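Local coordinates for amidohydrolase 3 domain-containing protein (Pyrococcus horikoshii, PDB 3IGH) that probably hydrolyses carbon-nitrogen bonds other than peptide bonds, as a metal-dependent enzyme of the amidohydrolase family whose natural substrate is not established, at residues L68-L73 against V205-V210; I229-Y234 against N254-A259; E184-Y189 against E212-A217. All coordinates share one frame; numbering follows the deposited sequence. Where two conformers were deposited one is given.

Interaction 1: residues L68-L73 against V205-V210; sequences LHLDEL and VSFMSV. With SO4 (sulfate ion), chain B.
L68 and F207 pair as a parallel beta bridge, L68 N donating to S206 O (3.0 Å, 164°) and L68 O accepting from M208 N, both nearly straight, so both backbone polar atoms of L68 are satisfied by strand 202-210. Beyond this bridge H69 is the N-cap of helix 70-78, its carbonyl taken by L73 N.

The F207 ring is held on both faces. L70 CB lies 3.6 Å from the ring centroid, almost on its normal, a CH-pi contact; V210 CG2 covers the opposite face. D71 OD1 comes to the rim, 3.3 Å from F207 CE1, with the carboxylate turned 62° from the ring, while E72 N reaches the same oxygen from above the carboxylate plane. L68 CD1 packs on V205 CB.

H69 ND1 makes a weak bond to M208 O (122°) and meets a water at 2.9 Å; this water is also within hydrogen-bonding reach of D71 OD1 and M208 O, with more acceptors around it than protons to give. A second water bridges D71 OD2 and S209 O. H69 NE2 gives a weak bond to O1 of a sulfate, probably from the crystallisation liquor, also hydrogen-bonded by H67, K262, H314 and H339.

Histidines and a lysine round an anion at the C-terminal strand ends are consistent with an amidohydrolase active-site pocket, the other nitrogen of H69 being linked through water toward D71 and M208.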
loop_
_atom_site.group_PDB
_atom_site.type_symbol
_atom_site.label_atom_id
_atom_site.label_comp_id
_atom_site.label_asym_id
_atom_site.label_seq_id
_atom_site.Cartn_x
_atom_site.Cartn_y
_atom_site.Cartn_z
ATOM N N LEU A 68 -2.880 -16.246 -12.709
ATOM C CA LEU A 68 -1.625 -16.727 -13.265
ATOM C C LEU A 68 -0.481 -16.603 -12.262
ATOM O O LEU A 68 -0.651 -16.054 -11.170
ATOM C CB LEU A 68 -1.295 -16.032 -14.606
ATOM C CG LEU A 68 -1.354 -14.511 -14.757
ATOM C CD1 LEU A 68 -0.350 -13.780 -13.847
ATOM C CD2 LEU A 68 -1.087 -14.169 -16.205
ATOM N N HIS A 69 0.684 -17.098 -12.659
ATOM C CA HIS A 69 1.872 -17.075 -11.831
ATOM C C HIS A 69 2.917 -16.256 -12.559
ATOM O O HIS A 69 3.607 -16.758 -13.443
ATOM C CB HIS A 69 2.387 -18.494 -11.614
ATOM C CG HIS A 69 1.366 -19.430 -11.049
ATOM N ND1 HIS A 69 1.179 -19.597 -9.694
ATOM C CD2 HIS A 69 0.486 -20.260 -11.656
ATOM C CE1 HIS A 69 0.219 -20.483 -9.489
ATOM N NE2 HIS A 69 -0.222 -20.897 -10.664
ATOM N N LEU A 70 3.020 -14.988 -12.176
ATOM C CA LEU A 70 3.872 -14.014 -12.838
ATOM C C LEU A 70 5.341 -14.420 -12.751
ATOM O O LEU A 70 6.065 -14.349 -13.740
ATOM C CB LEU A 70 3.633 -12.643 -12.191
ATOM C CG LEU A 70 3.472 -11.332 -12.949
ATOM C CD1 LEU A 70 2.649 -11.465 -14.215
ATOM C CD2 LEU A 70 2.835 -10.289 -12.035
ATOM N N ASP A 71 5.771 -14.880 -11.578
ATOM C CA ASP A 71 7.162 -15.298 -11.393
ATOM C C ASP A 71 7.502 -16.555 -12.214
ATOM O O ASP A 71 8.550 -16.615 -12.866
ATOM C CB ASP A 71 7.493 -15.494 -9.907
ATOM C CG ASP A 71 6.530 -16.449 -9.188
ATOM O OD1 ASP A 71 5.449 -16.816 -9.719
ATOM O OD2 ASP A 71 6.865 -16.836 -8.059
ATOM N N GLU A 72 6.598 -17.533 -12.206
ATOM C CA GLU A 72 6.789 -18.763 -12.965
ATOM C C GLU A 72 6.742 -18.512 -14.467
ATOM O O GLU A 72 7.439 -19.182 -15.215
ATOM C CB GLU A 72 5.766 -19.811 -12.569
ATOM C CG GLU A 72 5.968 -20.369 -11.164
ATOM C CD GLU A 72 4.837 -21.297 -10.727
ATOM O OE1 GLU A 72 4.015 -21.706 -11.578
ATOM O OE2 GLU A 72 4.772 -21.618 -9.522
ATOM N N LEU A 73 5.935 -17.546 -14.902
ATOM C CA LEU A 73 5.875 -17.198 -16.320
ATOM C C LEU A 73 7.221 -16.621 -16.770
ATOM O O LEU A 73 7.745 -16.995 -17.817
ATOM C CB LEU A 73 4.735 -16.215 -16.621
ATOM C CG LEU A 73 4.663 -15.625 -18.042
ATOM C CD1 LEU A 73 4.590 -16.712 -19.115
ATOM C CD2 LEU A 73 3.474 -14.640 -18.177
ATOM N N VAL A 205 -3.751 -8.504 -13.892
ATOM C CA VAL A 205 -3.697 -9.918 -13.517
ATOM C C VAL A 205 -4.018 -10.102 -12.038
ATOM O O VAL A 205 -3.826 -9.175 -11.246
ATOM C CB VAL A 205 -2.286 -10.583 -13.816
ATOM C CG1 VAL A 205 -1.895 -10.492 -15.314
ATOM C CG2 VAL A 205 -1.166 -9.990 -12.948
ATOM N N SER A 206 -4.525 -11.282 -11.677
ATOM C CA SER A 206 -4.375 -11.777 -10.311
ATOM C C SER A 206 -3.211 -12.752 -10.287
ATOM O O SER A 206 -3.221 -13.780 -10.978
ATOM C CB SER A 206 -5.624 -12.481 -9.788
ATOM O OG SER A 206 -6.747 -11.626 -9.801
ATOM N N PHE A 207 -2.210 -12.402 -9.494
ATOM C CA PHE A 207 -0.987 -13.186 -9.351
ATOM C C PHE A 207 -1.211 -14.074 -8.132
ATOM O O PHE A 207 -1.294 -13.590 -7.011
ATOM C CB PHE A 207 0.204 -12.217 -9.204
ATOM C CG PHE A 207 1.561 -12.859 -8.954
ATOM C CD1 PHE A 207 1.770 -14.243 -9.002
ATOM C CD2 PHE A 207 2.660 -12.031 -8.703
ATOM C CE1 PHE A 207 3.042 -14.792 -8.735
ATOM C CE2 PHE A 207 3.930 -12.563 -8.456
ATOM C CZ PHE A 207 4.122 -13.944 -8.472
ATOM N N MET A 208 -1.329 -15.377 -8.378
ATOM C CA MET A 208 -1.649 -16.366 -7.337
ATOM C C MET A 208 -0.421 -17.004 -6.707
ATOM O O MET A 208 0.546 -17.282 -7.400
ATOM C CB MET A 208 -2.526 -17.462 -7.933
ATOM C CG MET A 208 -3.618 -16.905 -8.855
ATOM S SD MET A 208 -4.750 -15.813 -7.964
ATOM C CE MET A 208 -5.326 -17.065 -6.844
ATOM N N SER A 209 -0.507 -17.263 -5.396
ATOM C CA SER A 209 0.579 -17.832 -4.576
ATOM C C SER A 209 1.853 -16.999 -4.636
ATOM O O SER A 209 2.937 -17.485 -4.987
ATOM C CB SER A 209 0.833 -19.315 -4.883
ATOM O OG SER A 209 -0.329 -20.072 -4.609
ATOM N N VAL A 210 1.705 -15.728 -4.292
ATOM C CA VAL A 210 2.853 -14.840 -4.179
ATOM C C VAL A 210 3.597 -15.238 -2.903
ATOM O O VAL A 210 3.033 -15.157 -1.804
ATOM C CB VAL A 210 2.387 -13.345 -4.108
ATOM C CG1 VAL A 210 3.563 -12.403 -3.894
ATOM C CG2 VAL A 210 1.641 -12.966 -5.367
HETATM S S SO4 B . -3.176 -23.553 -9.213
HETATM O O1 SO4 B . -2.433 -22.309 -9.242
HETATM O O2 SO4 B . -3.405 -23.999 -10.578
HETATM O O3 SO4 B . -2.382 -24.567 -8.531
HETATM O O4 SO4 B . -4.466 -23.333 -8.548
HETATM O O HOH W 1 3.367 -18.366 -8.237
HETATM O O HOH W 2 5.381 -16.581 -5.767
#

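Interaction 2: residues I229-Y234 against N254-A259; sequences INVFAY and NRLTIA. With SO4 (sulfate ion), chain K; SO4 (sulfate ion), chain O.
Strands 230-234 and 256-259 run parallel, their axes 4.6 Å apart at closest and inclined by 24°, with V231, F232 and A233 in register with L256, T257 and I258. They are neighbouring strands of the TIM-type barrel of the amidohydrolase family. Alternating bonds join them: V231 N to R255 O, T257 N to V231 O, A233 N to T257 O and A259 N to A233 O, the last more bent.

On the face carrying F232 and T257, the threonine OG1 stands over the phenylalanine ring, 3.4 Å from F232 CE1, and A259 CB fills in at the edge of that ring while also meeting Y234 CE1 at 3.8 Å. The face carrying V231 and A233 is apolar: L256 CD1 touches V231 CG1 at 4.1 Å, and helix 212-223 covers L256 and I258.

At the start of the strands R255 turns back over I229, its chain bent at chi2 (-71°). E222 accepts from the backbone N of both R255 and L256, and E466 forms a salt bridge with R255 NH1 and accepts from N230 ND2. Two sulfates, probably from the crystallisation liquor, take the outer edge: R255 NE donates to O2 of the chain K sulfate at 2.9 Å and R255 NH2 to O3 of the chain O sulfate at 3.0 Å. R255 NH1 donates to N230 OD1 at 3.0 Å, arriving 56° out of the amide carbonyl plane.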
loop_
_atom_site.group_PDB
_atom_site.type_symbol
_atom_site.label_atom_id
_atom_site.label_comp_id
_atom_site.label_asym_id
_atom_site.label_seq_id
_atom_site.Cartn_x
_atom_site.Cartn_y
_atom_site.Cartn_z
ATOM N N ILE A 229 1.776 -3.378 -15.367
ATOM C CA ILE A 229 0.430 -3.948 -15.394
ATOM C C ILE A 229 -0.150 -3.905 -13.971
ATOM O O ILE A 229 0.598 -3.839 -12.994
ATOM C CB ILE A 229 0.430 -5.431 -15.902
ATOM C CG1 ILE A 229 1.331 -6.315 -15.024
ATOM C CG2 ILE A 229 0.815 -5.506 -17.400
ATOM C CD1 ILE A 229 1.214 -7.841 -15.261
ATOM N N ASN A 230 -1.475 -3.938 -13.864
ATOM C CA ASN A 230 -2.131 -4.052 -12.566
ATOM C C ASN A 230 -1.969 -5.463 -12.013
ATOM O O ASN A 230 -2.219 -6.446 -12.710
ATOM C CB ASN A 230 -3.611 -3.666 -12.665
ATOM C CG ASN A 230 -3.809 -2.287 -13.270
ATOM O OD1 ASN A 230 -3.237 -1.301 -12.795
ATOM N ND2 ASN A 230 -4.610 -2.212 -14.330
ATOM N N VAL A 231 -1.504 -5.556 -10.773
ATOM C CA VAL A 231 -1.240 -6.845 -10.148
ATOM C C VAL A 231 -2.052 -6.966 -8.862
ATOM O O VAL A 231 -1.852 -6.200 -7.920
ATOM C CB VAL A 231 0.267 -7.030 -9.845
ATOM C CG1 VAL A 231 0.524 -8.373 -9.136
ATOM C CG2 VAL A 231 1.105 -6.923 -11.126
ATOM N N PHE A 232 -2.956 -7.940 -8.826
ATOM C CA PHE A 232 -3.704 -8.256 -7.617
ATOM C C PHE A 232 -3.055 -9.492 -6.976
ATOM O O PHE A 232 -3.244 -10.626 -7.436
ATOM C CB PHE A 232 -5.201 -8.440 -7.943
ATOM C CG PHE A 232 -5.871 -7.159 -8.382
ATOM C CD1 PHE A 232 -6.607 -6.399 -7.470
ATOM C CD2 PHE A 232 -5.711 -6.674 -9.690
ATOM C CE1 PHE A 232 -7.189 -5.188 -7.852
ATOM C CE2 PHE A 232 -6.295 -5.464 -10.088
ATOM C CZ PHE A 232 -7.032 -4.718 -9.161
ATOM N N ALA A 233 -2.272 -9.254 -5.927
ATOM C CA ALA A 233 -1.455 -10.298 -5.301
ATOM C C ALA A 233 -2.250 -11.165 -4.338
ATOM O O ALA A 233 -2.816 -10.675 -3.365
ATOM C CB ALA A 233 -0.251 -9.691 -4.589
ATOM N N TYR A 234 -2.284 -12.460 -4.624
ATOM C CA TYR A 234 -2.844 -13.434 -3.691
ATOM C C TYR A 234 -1.690 -14.213 -3.098
ATOM O O TYR A 234 -1.050 -15.026 -3.774
ATOM C CB TYR A 234 -3.853 -14.352 -4.389
ATOM C CG TYR A 234 -5.195 -13.695 -4.653
ATOM C CD1 TYR A 234 -5.345 -12.736 -5.660
ATOM C CD2 TYR A 234 -6.330 -14.061 -3.912
ATOM C CE1 TYR A 234 -6.585 -12.133 -5.905
ATOM C CE2 TYR A 234 -7.585 -13.463 -4.159
ATOM C CZ TYR A 234 -7.692 -12.502 -5.159
ATOM O OH TYR A 234 -8.904 -11.911 -5.426
ATOM N N ASN A 254 -0.592 2.017 -6.607
ATOM C CA ASN A 254 -0.719 2.510 -7.966
ATOM C C ASN A 254 -0.986 1.369 -8.954
ATOM O O ASN A 254 -1.948 1.396 -9.709
ATOM C CB ASN A 254 0.559 3.254 -8.349
ATOM C CG ASN A 254 0.513 3.800 -9.754
ATOM O OD1 ASN A 254 -0.498 4.358 -10.189
ATOM N ND2 ASN A 254 1.611 3.638 -10.477
ATOM N N ARG A 255 -0.132 0.360 -8.929
ATOM C CA ARG A 255 -0.307 -0.816 -9.779
ATOM C C ARG A 255 -0.489 -2.095 -8.968
ATOM O O ARG A 255 -1.151 -3.031 -9.422
ATOM C CB ARG A 255 0.908 -0.973 -10.685
ATOM C CG ARG A 255 1.009 0.087 -11.754
ATOM C CD ARG A 255 -0.053 -0.129 -12.781
ATOM N NE ARG A 255 0.208 0.619 -14.008
ATOM C CZ ARG A 255 -0.560 0.552 -15.086
ATOM N NH1 ARG A 255 -1.634 -0.228 -15.087
ATOM N NH2 ARG A 255 -0.259 1.267 -16.162
ATOM N N LEU A 256 0.117 -2.129 -7.781
ATOM C CA LEU A 256 0.068 -3.300 -6.912
ATOM C C LEU A 256 -1.063 -3.199 -5.894
ATOM O O LEU A 256 -1.195 -2.190 -5.187
ATOM C CB LEU A 256 1.412 -3.472 -6.183
ATOM C CG LEU A 256 1.548 -4.625 -5.174
ATOM C CD1 LEU A 256 1.447 -5.989 -5.892
ATOM C CD2 LEU A 256 2.861 -4.511 -4.391
ATOM N N THR A 257 -1.866 -4.255 -5.824
ATOM C CA THR A 257 -2.851 -4.437 -4.768
ATOM C C THR A 257 -2.477 -5.672 -3.953
ATOM O O THR A 257 -2.296 -6.763 -4.513
ATOM C CB THR A 257 -4.264 -4.669 -5.355
ATOM O OG1 THR A 257 -4.567 -3.621 -6.280
ATOM C CG2 THR A 257 -5.340 -4.708 -4.255
ATOM N N ILE A 258 -2.360 -5.509 -2.637
ATOM C CA ILE A 258 -2.315 -6.670 -1.742
ATOM C C ILE A 258 -3.768 -7.110 -1.661
ATOM O O ILE A 258 -4.589 -6.426 -1.051
ATOM C CB ILE A 258 -1.739 -6.303 -0.343
ATOM C CG1 ILE A 258 -0.394 -5.573 -0.486
ATOM C CG2 ILE A 258 -1.616 -7.556 0.556
ATOM C CD1 ILE A 258 0.677 -6.331 -1.303
ATOM N N ALA A 259 -4.097 -8.211 -2.326
ATOM C CA ALA A 259 -5.501 -8.539 -2.606
ATOM C C ALA A 259 -6.085 -9.660 -1.734
ATOM O O ALA A 259 -7.243 -9.597 -1.334
ATOM C CB ALA A 259 -5.679 -8.893 -4.104
HETATM S S SO4 K . 1.678 3.879 -14.245
HETATM O O1 SO4 K . 2.464 4.847 -15.003
HETATM O O2 SO4 K . 2.344 2.581 -14.272
HETATM O O3 SO4 K . 1.542 4.334 -12.870
HETATM O O4 SO4 K . 0.348 3.766 -14.834
HETATM S S SO4 O . -1.176 1.875 -19.752
HETATM O O1 SO4 O . -1.465 3.263 -20.102
HETATM O O2 SO4 O . 0.225 1.777 -19.357
HETATM O O3 SO4 O . -2.021 1.471 -18.633
HETATM O O4 SO4 O . -1.421 0.998 -20.896
#

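Interaction 3: residues E184-Y189 against E212-A217; sequences EDYVYY and EKALRA
This is a helix-helix packing contact on the outer layer of the barrel, between helix 183-199, which leads into strand 202-210, and helix 212-223, which follows that strand. The segment axes approach to 8.3 Å and cross at -66°, a close approach consistent with alanines, A214 and A217, on the facing side of helix 212-223; V187 CA and A217 CA are 5.0 Å apart. The segments meet by van der Waals packing.

Y186 carries most of it. With CG beside its own backbone N (chi1 -82°), the ring is laid against the first turn of helix 212-223, one face turned to the K213 carbonyl carbon and the A214 nitrogen, both offset toward the rim. K213 CB meets the ring at Y186 CE1, 3.6 Å away, and the lysine chain crosses the tyrosine at about a right angle before leading off, extended, to the carbonyl oxygens of L181 and E178. Toward the other edge of the same face, Y186 CD2 is 3.7 Å from A214 CA and 3.8 Å from A214 CB. A217 CB closes the contact, 3.8 Å from Y186 CB and 3.7 Å from V187 CG2.

The tyrosine hydroxyl is bonded to N177 O and N211 ND2. A serine at Y186 would probably open a gap beside K213 and A214 and leave N177 O and N211 ND2 without their hydroxyl partner.

Y186 also touches D71 of helix 70-78, A217 packs against I190 of helix 183-199, and L215 faces V239 of helix 237-246, while A214 and L215 meet F207 and V210 of strand 202-210.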
loop_
_atom_site.group_PDB
_atom_site.type_symbol
_atom_site.label_atom_id
_atom_site.label_comp_id
_atom_site.label_asym_id
_atom_site.label_seq_id
_atom_site.Cartn_x
_atom_site.Cartn_y
_atom_site.Cartn_z
ATOM N N GLU A 184 16.385 -10.251 -6.598
ATOM C CA GLU A 184 16.790 -9.718 -7.901
ATOM C C GLU A 184 16.362 -10.640 -9.052
ATOM O O GLU A 184 15.970 -10.158 -10.119
ATOM C CB GLU A 184 18.305 -9.456 -7.957
ATOM C CG GLU A 184 18.870 -8.679 -6.768
ATOM C CD GLU A 184 19.378 -9.588 -5.658
ATOM O OE1 GLU A 184 18.633 -9.800 -4.675
ATOM O OE2 GLU A 184 20.517 -10.100 -5.776
ATOM N N ASP A 185 16.435 -11.958 -8.835
ATOM C CA ASP A 185 15.953 -12.938 -9.821
ATOM C C ASP A 185 14.448 -12.794 -10.054
ATOM O O ASP A 185 13.990 -12.797 -11.199
ATOM C CB ASP A 185 16.230 -14.367 -9.373
ATOM C CG ASP A 185 17.708 -14.705 -9.380
ATOM O OD1 ASP A 185 18.469 -14.113 -10.173
ATOM O OD2 ASP A 185 18.098 -15.565 -8.582
ATOM N N TYR A 186 13.699 -12.673 -8.960
ATOM C CA TYR A 186 12.249 -12.471 -9.025
ATOM C C TYR A 186 11.881 -11.169 -9.726
ATOM O O TYR A 186 10.937 -11.151 -10.516
ATOM C CB TYR A 186 11.617 -12.521 -7.638
ATOM C CG TYR A 186 11.346 -13.910 -7.102
ATOM C CD1 TYR A 186 12.305 -14.588 -6.344
ATOM C CD2 TYR A 186 10.124 -14.542 -7.337
ATOM C CE1 TYR A 186 12.051 -15.862 -5.833
ATOM C CE2 TYR A 186 9.863 -15.817 -6.841
ATOM C CZ TYR A 186 10.832 -16.464 -6.093
ATOM O OH TYR A 186 10.577 -17.704 -5.588
ATOM N N VAL A 187 12.629 -10.095 -9.461
ATOM C CA VAL A 187 12.408 -8.816 -10.159
ATOM C C VAL A 187 12.573 -9.028 -11.675
ATOM O O VAL A 187 11.726 -8.612 -12.458
ATOM C CB VAL A 187 13.337 -7.664 -9.628
ATOM C CG1 VAL A 187 13.266 -6.421 -10.507
ATOM C CG2 VAL A 187 12.978 -7.291 -8.190
ATOM N N TYR A 188 13.650 -9.710 -12.058
ATOM C CA TYR A 188 13.936 -10.024 -13.458
ATOM C C TYR A 188 12.816 -10.870 -14.094
ATOM O O TYR A 188 12.351 -10.553 -15.189
ATOM C CB TYR A 188 15.296 -10.724 -13.557
ATOM C CG TYR A 188 15.654 -11.227 -14.941
ATOM C CD1 TYR A 188 16.251 -10.385 -15.874
ATOM C CD2 TYR A 188 15.415 -12.551 -15.305
ATOM C CE1 TYR A 188 16.584 -10.845 -17.146
ATOM C CE2 TYR A 188 15.740 -13.021 -16.568
ATOM C CZ TYR A 188 16.324 -12.164 -17.483
ATOM O OH TYR A 188 16.653 -12.633 -18.731
ATOM N N TYR A 189 12.386 -11.926 -13.396
ATOM C CA TYR A 189 11.324 -12.801 -13.904
ATOM C C TYR A 189 9.990 -12.078 -14.057
ATOM O O TYR A 189 9.302 -12.245 -15.067
ATOM C CB TYR A 189 11.148 -14.029 -13.016
ATOM C CG TYR A 189 12.296 -15.015 -13.071
ATOM C CD1 TYR A 189 12.954 -15.293 -14.269
ATOM C CD2 TYR A 189 12.707 -15.690 -11.923
ATOM C CE1 TYR A 189 14.001 -16.215 -14.319
ATOM C CE2 TYR A 189 13.754 -16.604 -11.963
ATOM C CZ TYR A 189 14.396 -16.857 -13.161
ATOM O OH TYR A 189 15.430 -17.759 -13.196
ATOM N N GLU A 212 7.355 -15.070 -0.410
ATOM C CA GLU A 212 8.044 -13.987 0.309
ATOM C C GLU A 212 8.896 -13.129 -0.614
ATOM O O GLU A 212 8.791 -11.899 -0.608
ATOM C CB GLU A 212 8.913 -14.555 1.447
ATOM C CG GLU A 212 8.136 -15.093 2.664
ATOM C CD GLU A 212 7.630 -16.546 2.531
ATOM O OE1 GLU A 212 7.638 -17.143 1.417
ATOM O OE2 GLU A 212 7.210 -17.094 3.578
ATOM N N LYS A 213 9.719 -13.778 -1.431
ATOM C CA LYS A 213 10.584 -13.045 -2.357
ATOM C C LYS A 213 9.868 -12.413 -3.543
ATOM O O LYS A 213 10.279 -11.346 -4.017
ATOM C CB LYS A 213 11.735 -13.923 -2.828
ATOM C CG LYS A 213 12.712 -14.230 -1.729
ATOM C CD LYS A 213 13.935 -14.950 -2.238
ATOM C CE LYS A 213 14.913 -15.158 -1.093
ATOM N NZ LYS A 213 16.048 -16.028 -1.484
ATOM N N ALA A 214 8.822 -13.071 -4.043
ATOM C CA ALA A 214 7.987 -12.479 -5.093
ATOM C C ALA A 214 7.317 -11.212 -4.556
ATOM O O ALA A 214 7.251 -10.212 -5.257
ATOM C CB ALA A 214 6.934 -13.461 -5.592
ATOM N N LEU A 215 6.842 -11.260 -3.309
ATOM C CA LEU A 215 6.257 -10.071 -2.692
ATOM C C LEU A 215 7.269 -8.935 -2.537
ATOM O O LEU A 215 6.948 -7.796 -2.858
ATOM C CB LEU A 215 5.559 -10.387 -1.362
ATOM C CG LEU A 215 4.797 -9.199 -0.731
ATOM C CD1 LEU A 215 3.749 -8.593 -1.683
ATOM C CD2 LEU A 215 4.165 -9.569 0.603
ATOM N N ARG A 216 8.486 -9.245 -2.082
ATOM C CA ARG A 216 9.554 -8.228 -2.007
ATOM C C ARG A 216 9.833 -7.589 -3.369
ATOM O O ARG A 216 10.024 -6.377 -3.468
ATOM C CB ARG A 216 10.854 -8.824 -1.468
ATOM C CG ARG A 216 10.831 -9.190 -0.004
ATOM C CD ARG A 216 12.231 -9.642 0.400
ATOM N NE ARG A 216 12.299 -9.999 1.805
ATOM C CZ ARG A 216 12.612 -9.146 2.774
ATOM N NH1 ARG A 216 12.646 -9.563 4.029
ATOM N NH2 ARG A 216 12.892 -7.878 2.487
ATOM N N ALA A 217 9.867 -8.421 -4.409
ATOM C CA ALA A 217 10.075 -7.967 -5.780
ATOM C C ALA A 217 8.941 -7.049 -6.242
ATOM O O ALA A 217 9.179 -6.002 -6.851
ATOM C CB ALA A 217 10.196 -9.172 -6.712
#

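Strand 202-210 ties the set together: interaction 1 joins it to the end of strand 58-68, and its other edge pairs with strand 230-235, which interaction 2 joins to strand 256-264. Interaction 3 packs the helices that flank strand 202-210 in sequence. All three are largely buried, but interaction 1 is innermost, its centre about 6 Å from that of the chain, against about 14 Å and 17 Å for the centres of the others. Their chemistry follows: water-linked polar groups and a histidine-bound sulfate in interaction 1, regular backbone bonds with a charged, partly exposed end in interaction 2, apolar packing in interaction 3. D71 against Y186 joins two helices; I258 against L215 connects strand and helix layers.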